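Local coordinates for substrate-binding protein (Synechococcus sp., PDB 6WPN) that probably binds an oligosaccharide or another sugar in the periplasm and hands it on for uptake, as relatives among bacterial extracellular solute-binding proteins do, at residues A[117-122]-A[320-325]; A[138-143]-A[328-333]; A[201-206]-A[225-230]; A[399-402]-A[406-409]. One frame throughout, in Å; residues are numbered along the deposited sequence.

Contact 1 (A[117-122]-A[320-325]); sequences QNYLPS and FLTNGT
The break between helix 311-321 and helix 324-334 is where Thr322 receives the hydroxyl of Tyr119, a case of two distant loops joined by a single polar bond. Tyr119 OH donates to Thr322 OG1 over a modelled 2.4 Å, so short that the length itself is doubtful although the pairing is clear. The two side chains meet at about a right angle, and Thr322 CB lies 3.4 Å from Tyr119 OH, level with the ring rather than above it. Thr322 is the first residue to leave the helical conformation, and Asn323 then N-caps the next helix through Asn326 N. In this interhelical turn the threonine oxygen works in both directions, accepting from the tyrosine hydroxyl and itself bonded to Ala318 O one turn back. Its chi1 of 63° sets OG1 between the backbone N and the carbonyl carbon, within range of that helical oxygen. A phenylalanine in place of Tyr119 would probably leave Thr322 OG1 without its donor and the two loops without their polar link. Both residues are buried, and both also pack on Ile137 of strand 137-149.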
loop_
_atom_site.group_PDB
_atom_site.type_symbol
_atom_site.label_atom_id
_atom_site.label_comp_id
_atom_site.label_asym_id
_atom_site.label_seq_id
_atom_site.Cartn_x
_atom_site.Cartn_y
_atom_site.Cartn_z
ATOM N N GLN A 117 -5.992 20.441 -11.901
ATOM C CA GLN A 117 -6.228 21.393 -10.819
ATOM C C GLN A 117 -7.082 20.788 -9.714
ATOM O O GLN A 117 -7.003 21.224 -8.559
ATOM C CB GLN A 117 -6.919 22.647 -11.357
ATOM C CG GLN A 117 -6.026 23.659 -12.043
ATOM C CD GLN A 117 -6.823 24.806 -12.634
ATOM O OE1 GLN A 117 -8.034 24.698 -12.828
ATOM N NE2 GLN A 117 -6.153 25.920 -12.905
ATOM N N ASN A 118 -7.897 19.786 -10.042
ATOM C CA ASN A 118 -8.790 19.172 -9.070
ATOM C C ASN A 118 -8.116 18.116 -8.207
ATOM O O ASN A 118 -8.749 17.621 -7.269
ATOM C CB ASN A 118 -9.996 18.554 -9.780
ATOM C CG ASN A 118 -10.929 19.597 -10.363
ATOM O OD1 ASN A 118 -10.727 20.801 -10.185
ATOM N ND2 ASN A 118 -11.960 19.140 -11.063
ATOM N N TYR A 119 -6.864 17.765 -8.485
ATOM C CA TYR A 119 -6.179 16.711 -7.756
ATOM C C TYR A 119 -4.986 17.275 -6.996
ATOM O O TYR A 119 -4.466 18.349 -7.316
ATOM C CB TYR A 119 -5.716 15.592 -8.699
ATOM C CG TYR A 119 -6.853 14.912 -9.431
ATOM C CD1 TYR A 119 -7.366 15.449 -10.606
ATOM C CD2 TYR A 119 -7.410 13.731 -8.950
ATOM C CE1 TYR A 119 -8.404 14.834 -11.279
ATOM C CE2 TYR A 119 -8.447 13.107 -9.616
ATOM C CZ TYR A 119 -8.942 13.662 -10.782
ATOM O OH TYR A 119 -9.977 13.051 -11.453
ATOM N N LEU A 120 -4.570 16.536 -5.974
ATOM C CA LEU A 120 -3.372 16.880 -5.227
ATOM C C LEU A 120 -2.175 16.837 -6.170
ATOM O O LEU A 120 -1.930 15.793 -6.792
ATOM C CB LEU A 120 -3.186 15.905 -4.067
ATOM C CG LEU A 120 -2.162 16.222 -2.974
ATOM C CD1 LEU A 120 -2.551 17.467 -2.192
ATOM C CD2 LEU A 120 -2.016 15.032 -2.041
ATOM N N PRO A 121 -1.413 17.929 -6.309
ATOM C CA PRO A 121 -0.319 17.931 -7.298
ATOM C C PRO A 121 0.720 16.852 -7.053
ATOM O O PRO A 121 1.189 16.225 -8.012
ATOM C CB PRO A 121 0.275 19.343 -7.165
ATOM C CG PRO A 121 -0.151 19.820 -5.815
ATOM C CD PRO A 121 -1.498 19.200 -5.573
ATOM N N SER A 122 1.090 16.616 -5.792
ATOM C CA SER A 122 2.097 15.602 -5.491
ATOM C C SER A 122 1.666 14.224 -5.975
ATOM O O SER A 122 2.497 13.430 -6.429
ATOM C CB SER A 122 2.366 15.569 -3.990
ATOM O OG SER A 122 1.146 15.501 -3.272
ATOM N N PHE A 320 -15.226 10.773 -13.503
ATOM C CA PHE A 320 -16.428 10.697 -12.677
ATOM C C PHE A 320 -16.159 9.957 -11.374
ATOM O O PHE A 320 -16.616 10.382 -10.307
ATOM C CB PHE A 320 -17.563 10.028 -13.454
ATOM C CG PHE A 320 -18.839 9.881 -12.667
ATOM C CD1 PHE A 320 -19.698 10.956 -12.500
ATOM C CD2 PHE A 320 -19.191 8.658 -12.113
ATOM C CE1 PHE A 320 -20.875 10.819 -11.784
ATOM C CE2 PHE A 320 -20.367 8.515 -11.398
ATOM C CZ PHE A 320 -21.210 9.598 -11.232
ATOM N N LEU A 321 -15.431 8.842 -11.443
ATOM C CA LEU A 321 -15.142 8.078 -10.235
ATOM C C LEU A 321 -14.250 8.855 -9.280
ATOM O O LEU A 321 -14.271 8.604 -8.071
ATOM C CB LEU A 321 -14.481 6.748 -10.598
ATOM C CG LEU A 321 -15.377 5.674 -11.215
ATOM C CD1 LEU A 321 -14.538 4.522 -11.749
ATOM C CD2 LEU A 321 -16.400 5.178 -10.204
ATOM N N THR A 322 -13.466 9.796 -9.800
ATOM C CA THR A 322 -12.490 10.523 -9.004
ATOM C C THR A 322 -12.855 11.993 -8.816
ATOM O O THR A 322 -11.985 12.799 -8.474
ATOM C CB THR A 322 -11.106 10.401 -9.640
ATOM O OG1 THR A 322 -11.129 11.003 -10.940
ATOM C CG2 THR A 322 -10.712 8.940 -9.775
ATOM N N ASN A 323 -14.121 12.362 -9.002
ATOM C CA ASN A 323 -14.488 13.755 -8.795
ATOM C C ASN A 323 -14.623 14.030 -7.299
ATOM O O ASN A 323 -14.367 13.163 -6.458
ATOM C CB ASN A 323 -15.775 14.101 -9.549
ATOM C CG ASN A 323 -17.003 13.378 -9.009
ATOM O OD1 ASN A 323 -16.954 12.702 -7.981
ATOM N ND2 ASN A 323 -18.117 13.526 -9.710
ATOM N N GLY A 324 -15.058 15.247 -6.961
ATOM C CA GLY A 324 -15.141 15.632 -5.559
ATOM C C GLY A 324 -16.164 14.813 -4.794
ATOM O O GLY A 324 -15.886 14.304 -3.705
ATOM N N THR A 325 -17.368 14.682 -5.353
ATOM C CA THR A 325 -18.467 14.054 -4.628
ATOM C C THR A 325 -18.207 12.570 -4.413
ATOM O O THR A 325 -18.396 12.049 -3.307
ATOM C CB THR A 325 -19.776 14.245 -5.391
ATOM O OG1 THR A 325 -20.036 15.643 -5.563
ATOM C CG2 THR A 325 -20.932 13.595 -4.638
#

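Contact 2 (A[138-143]-A[328-333]); sequences PWYLTV and ARFARE
An aromatic cluster made by Trp139, Tyr140 and Phe330 joins strand 137-149 to helix 324-334. Strand and helix come closest at Phe330 CE2 and Tyr140 CD1, 3.7 Å apart. This phenylalanine carbon sits over one face of the Tyr140 ring, displaced toward the rim on the CG side, so that a corner of one ring rests on the other. The planes are inclined at 52° with centroids 5.0 Å apart, a geometry between a stack and an edge-to-face pair. Phe330 gets there because its CG stands anti to the backbone N (chi1 -173°), which carries the ring off the helix toward the strand. Trp139 completes the group less intimately: its six-membered ring is nearly parallel to Phe330, but the centroids are 5.6 Å apart and the rings barely overlap. Tyr140 CD1 in turn lies over a face of the indole, linking the two neighbours directly.

Side chains of successive strand residues normally alternate between the two sides of a sheet, and here both reach the same phenylalanine. The psi of -108° at Trp139, together with backbone bonds from Trp139 and Tyr140 to the same residue, Met300, is consistent with a beta bulge that turns the pair together. Tyr44, edge-to-face, and Phe41 extend the aromatic surroundings of Phe330. Along the helix, one turn of spacing brings Arg329 NE to Glu333 OE2 in a salt bridge whose hydrogen bond, at 3.4 Å, is weak, with the carboxylate oxygen at the guanidinium edge; Arg329 NH2 has a second partner in Asp47.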
loop_
_atom_site.group_PDB
_atom_site.type_symbol
_atom_site.label_atom_id
_atom_site.label_comp_id
_atom_site.label_asym_id
_atom_site.label_seq_id
_atom_site.Cartn_x
_atom_site.Cartn_y
_atom_site.Cartn_z
ATOM N N PRO A 138 -5.153 9.818 -10.518
ATOM C CA PRO A 138 -5.135 9.374 -9.120
ATOM C C PRO A 138 -6.544 9.142 -8.606
ATOM O O PRO A 138 -7.470 9.895 -8.911
ATOM C CB PRO A 138 -4.454 10.534 -8.379
ATOM C CG PRO A 138 -3.784 11.334 -9.436
ATOM C CD PRO A 138 -4.600 11.170 -10.676
ATOM N N TRP A 139 -6.698 8.079 -7.824
ATOM C CA TRP A 139 -7.978 7.772 -7.207
ATOM C C TRP A 139 -7.874 8.031 -5.709
ATOM O O TRP A 139 -7.835 9.186 -5.283
ATOM C CB TRP A 139 -8.388 6.329 -7.507
ATOM C CG TRP A 139 -9.797 6.008 -7.128
ATOM C CD1 TRP A 139 -10.716 6.855 -6.580
ATOM C CD2 TRP A 139 -10.442 4.736 -7.242
ATOM N NE1 TRP A 139 -11.897 6.190 -6.351
ATOM C CE2 TRP A 139 -11.754 4.887 -6.752
ATOM C CE3 TRP A 139 -10.039 3.483 -7.717
ATOM C CZ2 TRP A 139 -12.665 3.833 -6.722
ATOM C CZ3 TRP A 139 -10.948 2.436 -7.690
ATOM C CH2 TRP A 139 -12.244 2.619 -7.194
ATOM N N TYR A 140 -7.839 6.983 -4.900
ATOM C CA TYR A 140 -7.709 7.133 -3.460
ATOM C C TYR A 140 -6.325 6.687 -3.001
ATOM O O TYR A 140 -5.515 6.167 -3.774
ATOM C CB TYR A 140 -8.787 6.335 -2.725
ATOM C CG TYR A 140 -8.645 4.838 -2.849
ATOM C CD1 TYR A 140 -9.158 4.160 -3.943
ATOM C CD2 TYR A 140 -8.013 4.099 -1.857
ATOM C CE1 TYR A 140 -9.040 2.789 -4.050
ATOM C CE2 TYR A 140 -7.887 2.724 -1.960
ATOM C CZ TYR A 140 -8.403 2.079 -3.054
ATOM O OH TYR A 140 -8.283 0.715 -3.154
ATOM N N LEU A 141 -6.059 6.907 -1.717
ATOM C CA LEU A 141 -4.777 6.542 -1.138
ATOM C C LEU A 141 -4.959 6.221 0.340
ATOM O O LEU A 141 -5.908 6.671 0.987
ATOM C CB LEU A 141 -3.734 7.640 -1.374
ATOM C CG LEU A 141 -4.024 9.001 -0.757
ATOM C CD1 LEU A 141 -3.675 9.024 0.705
ATOM C CD2 LEU A 141 -3.224 10.056 -1.514
ATOM N N THR A 142 -4.037 5.415 0.861
ATOM C CA THR A 142 -4.064 4.963 2.243
ATOM C C THR A 142 -2.730 5.256 2.902
ATOM O O THR A 142 -1.674 4.988 2.319
ATOM C CB THR A 142 -4.331 3.452 2.352
ATOM O OG1 THR A 142 -3.212 2.738 1.818
ATOM C CG2 THR A 142 -5.546 3.049 1.558
ATOM N N VAL A 143 -2.782 5.853 4.086
ATOM C CA VAL A 143 -1.626 5.974 4.964
ATOM C C VAL A 143 -1.852 4.996 6.109
ATOM O O VAL A 143 -2.756 5.193 6.931
ATOM C CB VAL A 143 -1.445 7.407 5.478
ATOM C CG1 VAL A 143 -0.246 7.485 6.401
ATOM C CG2 VAL A 143 -1.297 8.369 4.306
ATOM N N ALA A 328 -15.142 11.950 -1.984
ATOM C CA ALA A 328 -15.513 12.229 -0.602
ATOM C C ALA A 328 -16.364 11.102 -0.034
ATOM O O ALA A 328 -16.126 10.628 1.083
ATOM C CB ALA A 328 -16.249 13.567 -0.512
ATOM N N ARG A 329 -17.356 10.650 -0.805
ATOM C CA ARG A 329 -18.220 9.567 -0.355
ATOM C C ARG A 329 -17.434 8.279 -0.142
ATOM O O ARG A 329 -17.672 7.553 0.830
ATOM C CB ARG A 329 -19.343 9.350 -1.366
ATOM C CG ARG A 329 -20.338 8.279 -0.970
ATOM C CD ARG A 329 -21.498 8.222 -1.947
ATOM N NE ARG A 329 -22.346 7.062 -1.694
ATOM C CZ ARG A 329 -23.261 6.605 -2.542
ATOM N NH1 ARG A 329 -23.982 5.538 -2.227
ATOM N NH2 ARG A 329 -23.452 7.212 -3.707
ATOM N N PHE A 330 -16.494 7.976 -1.040
ATOM C CA PHE A 330 -15.674 6.786 -0.848
ATOM C C PHE A 330 -14.731 6.951 0.334
ATOM O O PHE A 330 -14.462 5.979 1.046
ATOM C CB PHE A 330 -14.892 6.452 -2.126
ATOM C CG PHE A 330 -14.149 5.141 -2.055
ATOM C CD1 PHE A 330 -14.820 3.940 -2.240
ATOM C CD2 PHE A 330 -12.778 5.108 -1.832
ATOM C CE1 PHE A 330 -14.147 2.728 -2.179
ATOM C CE2 PHE A 330 -12.096 3.899 -1.776
ATOM C CZ PHE A 330 -12.785 2.706 -1.946
ATOM N N ALA A 331 -14.230 8.166 0.570
ATOM C CA ALA A 331 -13.373 8.390 1.730
ATOM C C ALA A 331 -14.123 8.123 3.029
ATOM O O ALA A 331 -13.552 7.583 3.981
ATOM C CB ALA A 331 -12.821 9.814 1.716
ATOM N N ARG A 332 -15.410 8.479 3.082
ATOM C CA ARG A 332 -16.197 8.206 4.281
ATOM C C ARG A 332 -16.469 6.717 4.436
ATOM O O ARG A 332 -16.211 6.136 5.498
ATOM C CB ARG A 332 -17.514 8.983 4.248
ATOM C CG ARG A 332 -17.358 10.484 4.183
ATOM C CD ARG A 332 -18.702 11.190 4.145
ATOM N NE ARG A 332 -18.557 12.608 3.827
ATOM C CZ ARG A 332 -18.955 13.164 2.688
ATOM N NH1 ARG A 332 -19.536 12.420 1.752
ATOM N NH2 ARG A 332 -18.779 14.465 2.487
ATOM N N GLU A 333 -16.993 6.079 3.386
ATOM C CA GLU A 333 -17.400 4.683 3.497
ATOM C C GLU A 333 -16.201 3.763 3.668
ATOM O O GLU A 333 -16.270 2.779 4.413
ATOM C CB GLU A 333 -18.225 4.279 2.273
ATOM C CG GLU A 333 -19.574 4.988 2.193
ATOM C CD GLU A 333 -20.362 4.640 0.939
ATOM O OE1 GLU A 333 -19.796 3.996 0.028
ATOM O OE2 GLU A 333 -21.553 5.017 0.868
#

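Contact 3 (A[201-206]-A[225-230]); sequences VQMGVS and FAFWTD
Phe225 O is gripped twice by one residue: Thr229 OG1 donates to it at 2.8 Å, and Thr229 N makes the ordinary helical bond. The hydroxyl comes in 42° out of the carbonyl plane, a side-chain bond laid over the backbone one. Two residues further along the same helix begins the surface met by segment 201-206. Met203, modelled as selenomethionine, reaches across with its methyl and selenium while the backbones stay well apart. Its chain bends at chi3 (72°), bringing CE to 3.7 Å from Phe227 CB. Met203 SE lies 4.7 Å from the Phe227 ring centroid, a Met-aromatic contact in an oblique setting. A second and looser one is made with Trp228, where SE stands 4.2 Å from NE1. The two aromatic residues are themselves packed, Phe227 CD1 lying over the centre of the indole. Met203 is the first residue past the helical conformation of helix 195-202, which ends in a Schellman motif with Gly204 at positive phi as the C-prime residue. Phe227 and Trp228 of helix 219-233 face the end of helix 195-202, while Phe225, Trp228 and Thr229 pack against helix 388-403.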
loop_
_atom_site.group_PDB
_atom_site.type_symbol
_atom_site.label_atom_id
_atom_site.label_comp_id
_atom_site.label_asym_id
_atom_site.label_seq_id
_atom_site.Cartn_x
_atom_site.Cartn_y
_atom_site.Cartn_z
ATOM N N VAL A 201 13.705 1.050 2.148
ATOM C CA VAL A 201 13.782 2.436 1.701
ATOM C C VAL A 201 13.794 3.383 2.898
ATOM O O VAL A 201 14.518 4.385 2.902
ATOM C CB VAL A 201 12.626 2.753 0.735
ATOM C CG1 VAL A 201 12.725 4.190 0.244
ATOM C CG2 VAL A 201 12.626 1.777 -0.429
ATOM N N GLN A 202 13.002 3.079 3.935
ATOM C CA GLN A 202 12.989 3.931 5.125
ATOM C C GLN A 202 14.300 3.847 5.890
ATOM O O GLN A 202 14.672 4.800 6.587
ATOM C CB GLN A 202 11.827 3.565 6.047
ATOM C CG GLN A 202 10.469 4.016 5.550
ATOM C CD GLN A 202 9.332 3.520 6.423
ATOM O OE1 GLN A 202 9.354 2.389 6.906
ATOM N NE2 GLN A 202 8.341 4.375 6.646
HETATM N N MSE A 203 15.012 2.752 5.681
HETATM C CA MSE A 203 16.303 2.533 6.361
HETATM C C MSE A 203 17.450 3.148 5.559
HETATM O O MSE A 203 18.590 2.875 5.884
HETATM C CB MSE A 203 16.493 1.051 6.635
HETATM C CG MSE A 203 15.538 0.551 7.642
HETATM SE SE MSE A 203 15.780 -1.319 7.858
HETATM C CE MSE A 203 17.444 -1.371 8.788
ATOM N N GLY A 204 17.137 3.966 4.565
ATOM C CA GLY A 204 18.154 4.615 3.759
ATOM C C GLY A 204 18.743 3.775 2.647
ATOM O O GLY A 204 19.741 4.189 2.045
ATOM N N VAL A 205 18.165 2.616 2.354
ATOM C CA VAL A 205 18.698 1.736 1.319
ATOM C C VAL A 205 18.282 2.248 -0.054
ATOM O O VAL A 205 17.117 2.600 -0.275
ATOM C CB VAL A 205 18.222 0.291 1.534
ATOM C CG1 VAL A 205 18.728 -0.616 0.413
ATOM C CG2 VAL A 205 18.667 -0.218 2.897
ATOM N N SER A 206 19.234 2.282 -0.981
ATOM C CA SER A 206 18.967 2.585 -2.381
ATOM C C SER A 206 18.836 1.268 -3.135
ATOM O O SER A 206 19.757 0.446 -3.116
ATOM C CB SER A 206 20.082 3.444 -2.973
ATOM O OG SER A 206 19.864 3.678 -4.353
ATOM N N PHE A 225 19.669 -5.818 5.716
ATOM C CA PHE A 225 19.599 -7.278 5.697
ATOM C C PHE A 225 19.907 -7.863 7.069
ATOM O O PHE A 225 19.208 -8.765 7.546
ATOM C CB PHE A 225 20.565 -7.851 4.655
ATOM C CG PHE A 225 19.931 -8.130 3.319
ATOM C CD1 PHE A 225 19.689 -7.107 2.418
ATOM C CD2 PHE A 225 19.574 -9.422 2.968
ATOM C CE1 PHE A 225 19.106 -7.371 1.185
ATOM C CE2 PHE A 225 18.987 -9.689 1.745
ATOM C CZ PHE A 225 18.755 -8.662 0.853
ATOM N N ALA A 226 20.964 -7.370 7.713
ATOM C CA ALA A 226 21.321 -7.855 9.043
ATOM C C ALA A 226 20.233 -7.531 10.058
ATOM O O ALA A 226 19.983 -8.313 10.983
ATOM C CB ALA A 226 22.657 -7.256 9.478
ATOM N N PHE A 227 19.587 -6.373 9.908
ATOM C CA PHE A 227 18.510 -5.988 10.812
ATOM C C PHE A 227 17.434 -7.063 10.868
ATOM O O PHE A 227 17.089 -7.564 11.945
ATOM C CB PHE A 227 17.920 -4.648 10.360
ATOM C CG PHE A 227 16.767 -4.157 11.201
ATOM C CD1 PHE A 227 15.459 -4.459 10.851
ATOM C CD2 PHE A 227 16.991 -3.370 12.324
ATOM C CE1 PHE A 227 14.394 -4.003 11.611
ATOM C CE2 PHE A 227 15.932 -2.903 13.088
ATOM C CZ PHE A 227 14.629 -3.221 12.733
ATOM N N TRP A 228 16.913 -7.452 9.703
ATOM C CA TRP A 228 15.816 -8.410 9.660
ATOM C C TRP A 228 16.294 -9.826 9.951
ATOM O O TRP A 228 15.581 -10.607 10.591
ATOM C CB TRP A 228 15.125 -8.328 8.304
ATOM C CG TRP A 228 14.394 -7.041 8.152
ATOM C CD1 TRP A 228 14.734 -5.989 7.354
ATOM C CD2 TRP A 228 13.206 -6.653 8.842
ATOM N NE1 TRP A 228 13.821 -4.970 7.498
ATOM C CE2 TRP A 228 12.873 -5.356 8.407
ATOM C CE3 TRP A 228 12.388 -7.280 9.789
ATOM C CZ2 TRP A 228 11.755 -4.678 8.879
ATOM C CZ3 TRP A 228 11.282 -6.604 10.257
ATOM C CH2 TRP A 228 10.974 -5.319 9.801
ATOM N N THR A 229 17.499 -10.175 9.500
ATOM C CA THR A 229 18.040 -11.495 9.799
ATOM C C THR A 229 18.187 -11.692 11.304
ATOM O O THR A 229 17.734 -12.699 11.860
ATOM C CB THR A 229 19.390 -11.678 9.107
ATOM O OG1 THR A 229 19.219 -11.570 7.689
ATOM C CG2 THR A 229 19.980 -13.045 9.442
ATOM N N ASP A 230 18.792 -10.714 11.983
ATOM C CA ASP A 230 19.037 -10.835 13.417
ATOM C C ASP A 230 17.733 -10.851 14.211
ATOM O O ASP A 230 17.616 -11.578 15.204
ATOM C CB ASP A 230 19.935 -9.690 13.889
ATOM C CG ASP A 230 21.331 -9.757 13.294
ATOM O OD1 ASP A 230 21.772 -10.862 12.907
ATOM O OD2 ASP A 230 21.995 -8.698 13.216
#

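Contact 4 (A[399-402]-A[406-409]); sequences LQRA and QISS
Arg401 and Ile407 carry this contact, with the arginine folded back over the isoleucine. Arg401 leaves the helix with CG anti to its carbonyl carbon, runs straight through chi2, and then bends at chi3 (70°), which swings the guanidinium across the branched side chain. One face of that group covers Ile407: CD1 lies 3.9 Å above its plane, offset toward the rim, and Arg401 NH2 is 3.8 Å from Ile407 CG2. Lower down, Ile407 CG1 and CD1 both reach Arg401 CB. The isoleucine presents itself through a chi1 of 59°, with CG1 between the backbone N and the carbonyl carbon. The charged end has its polar partner on the helix, since NH1 bonds to Gln398 OE1.

Gln406 extends beyond CG and crosses the arginine at about a right angle, Gln406 OE1 coming to 3.8 Å from Arg401 CG in a plain van der Waals approach. Cutting Arg401 back to an alanine is likely to uncover Ile407 and leave Gln398 OE1 without this donor.

The backbone closes the turn around one oxygen. Gln406 N donates to Arg401 O at 2.9 Å, nearly in line with the carbonyl bond, and Ile407 N adds a weak bond to the same atom. Next along, Ala402 CA makes a CA-H...O contact of 3.3 Å with Ile407 O. Ser408 then N-caps the following helix, its OG bonded to Gln411 N. Helix end and serine N-cap together make up a short alpha-alpha connection between helix 388-403 and helix 409-427.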
loop_
_atom_site.group_PDB
_atom_site.type_symbol
_atom_site.label_atom_id
_atom_site.label_comp_id
_atom_site.label_asym_id
_atom_site.label_seq_id
_atom_site.Cartn_x
_atom_site.Cartn_y
_atom_site.Cartn_z
ATOM N N LEU A 399 16.707 -12.976 1.613
ATOM C CA LEU A 399 16.588 -12.649 3.029
ATOM C C LEU A 399 16.004 -13.826 3.797
ATOM O O LEU A 399 16.429 -14.122 4.920
ATOM C CB LEU A 399 15.720 -11.405 3.211
ATOM C CG LEU A 399 15.465 -10.952 4.651
ATOM C CD1 LEU A 399 16.773 -10.665 5.363
ATOM C CD2 LEU A 399 14.576 -9.727 4.679
ATOM N N GLN A 400 15.075 -14.546 3.170
ATOM C CA GLN A 400 14.466 -15.707 3.802
ATOM C C GLN A 400 15.495 -16.796 4.075
ATOM O O GLN A 400 15.469 -17.431 5.136
ATOM C CB GLN A 400 13.346 -16.222 2.906
ATOM C CG GLN A 400 12.409 -17.202 3.546
ATOM C CD GLN A 400 11.182 -17.427 2.684
ATOM O OE1 GLN A 400 10.656 -16.487 2.081
ATOM N NE2 GLN A 400 10.721 -18.674 2.618
ATOM N N ARG A 401 16.418 -17.017 3.138
ATOM C CA ARG A 401 17.482 -17.991 3.361
ATOM C C ARG A 401 18.378 -17.587 4.524
ATOM O O ARG A 401 18.889 -18.452 5.243
ATOM C CB ARG A 401 18.322 -18.159 2.096
ATOM C CG ARG A 401 17.561 -18.676 0.893
ATOM C CD ARG A 401 18.464 -18.685 -0.317
ATOM N NE ARG A 401 19.497 -19.703 -0.199
ATOM C CZ ARG A 401 20.592 -19.743 -0.950
ATOM N NH1 ARG A 401 20.802 -18.803 -1.860
ATOM N NH2 ARG A 401 21.477 -20.720 -0.790
ATOM N N ALA A 402 18.595 -16.287 4.712
ATOM C CA ALA A 402 19.450 -15.837 5.802
ATOM C C ALA A 402 18.740 -15.907 7.146
ATOM O O ALA A 402 19.378 -16.198 8.164
ATOM C CB ALA A 402 19.937 -14.413 5.538
ATOM N N GLN A 406 20.311 -20.540 6.666
ATOM C CA GLN A 406 20.940 -21.331 5.612
ATOM C C GLN A 406 22.161 -20.628 5.034
ATOM O O GLN A 406 23.090 -21.295 4.569
ATOM C CB GLN A 406 19.929 -21.641 4.507
ATOM C CG GLN A 406 18.755 -22.487 4.975
ATOM C CD GLN A 406 17.564 -22.417 4.037
ATOM O OE1 GLN A 406 17.653 -21.863 2.940
ATOM N NE2 GLN A 406 16.433 -22.956 4.478
ATOM N N ILE A 407 22.170 -19.295 5.039
ATOM C CA ILE A 407 23.311 -18.492 4.616
ATOM C C ILE A 407 23.411 -17.289 5.549
ATOM O O ILE A 407 22.506 -17.010 6.338
ATOM C CB ILE A 407 23.196 -18.023 3.147
ATOM C CG1 ILE A 407 21.930 -17.186 2.947
ATOM C CG2 ILE A 407 23.185 -19.205 2.191
ATOM C CD1 ILE A 407 21.750 -16.689 1.536
ATOM N N SER A 408 24.527 -16.572 5.449
ATOM C CA SER A 408 24.703 -15.344 6.205
ATOM C C SER A 408 23.958 -14.188 5.535
ATOM O O SER A 408 23.524 -14.276 4.380
ATOM C CB SER A 408 26.180 -14.994 6.333
ATOM O OG SER A 408 26.663 -14.488 5.108
ATOM N N SER A 409 23.824 -13.086 6.284
ATOM C CA SER A 409 23.147 -11.896 5.771
ATOM C C SER A 409 23.867 -11.325 4.556
ATOM O O SER A 409 23.236 -11.008 3.542
ATOM C CB SER A 409 23.060 -10.832 6.867
ATOM O OG SER A 409 22.435 -11.328 8.035
#

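From the N terminus, residues 117-122 and 138-143 come first, and each waits nearly two hundred residues for its partner. Contact 3 opens and closes within that span, joining helix 195-202 to helix 219-233, and is nested inside both larger loops. Contact 1 closes at 320-325 and contact 2 just after it at 328-333, so their segments alternate and the loops cross; the two touch, tying strand 137-149 and the turn before helix 121-124 to helix 324-334 and the turn that leads into it. Contact 4 follows in series as a local turn. It touches contact 3, with a weak, probable hydrogen bond between Thr229 OG1 and Ser409 OG, on the side of the chain's centre opposite contacts 1 and 2.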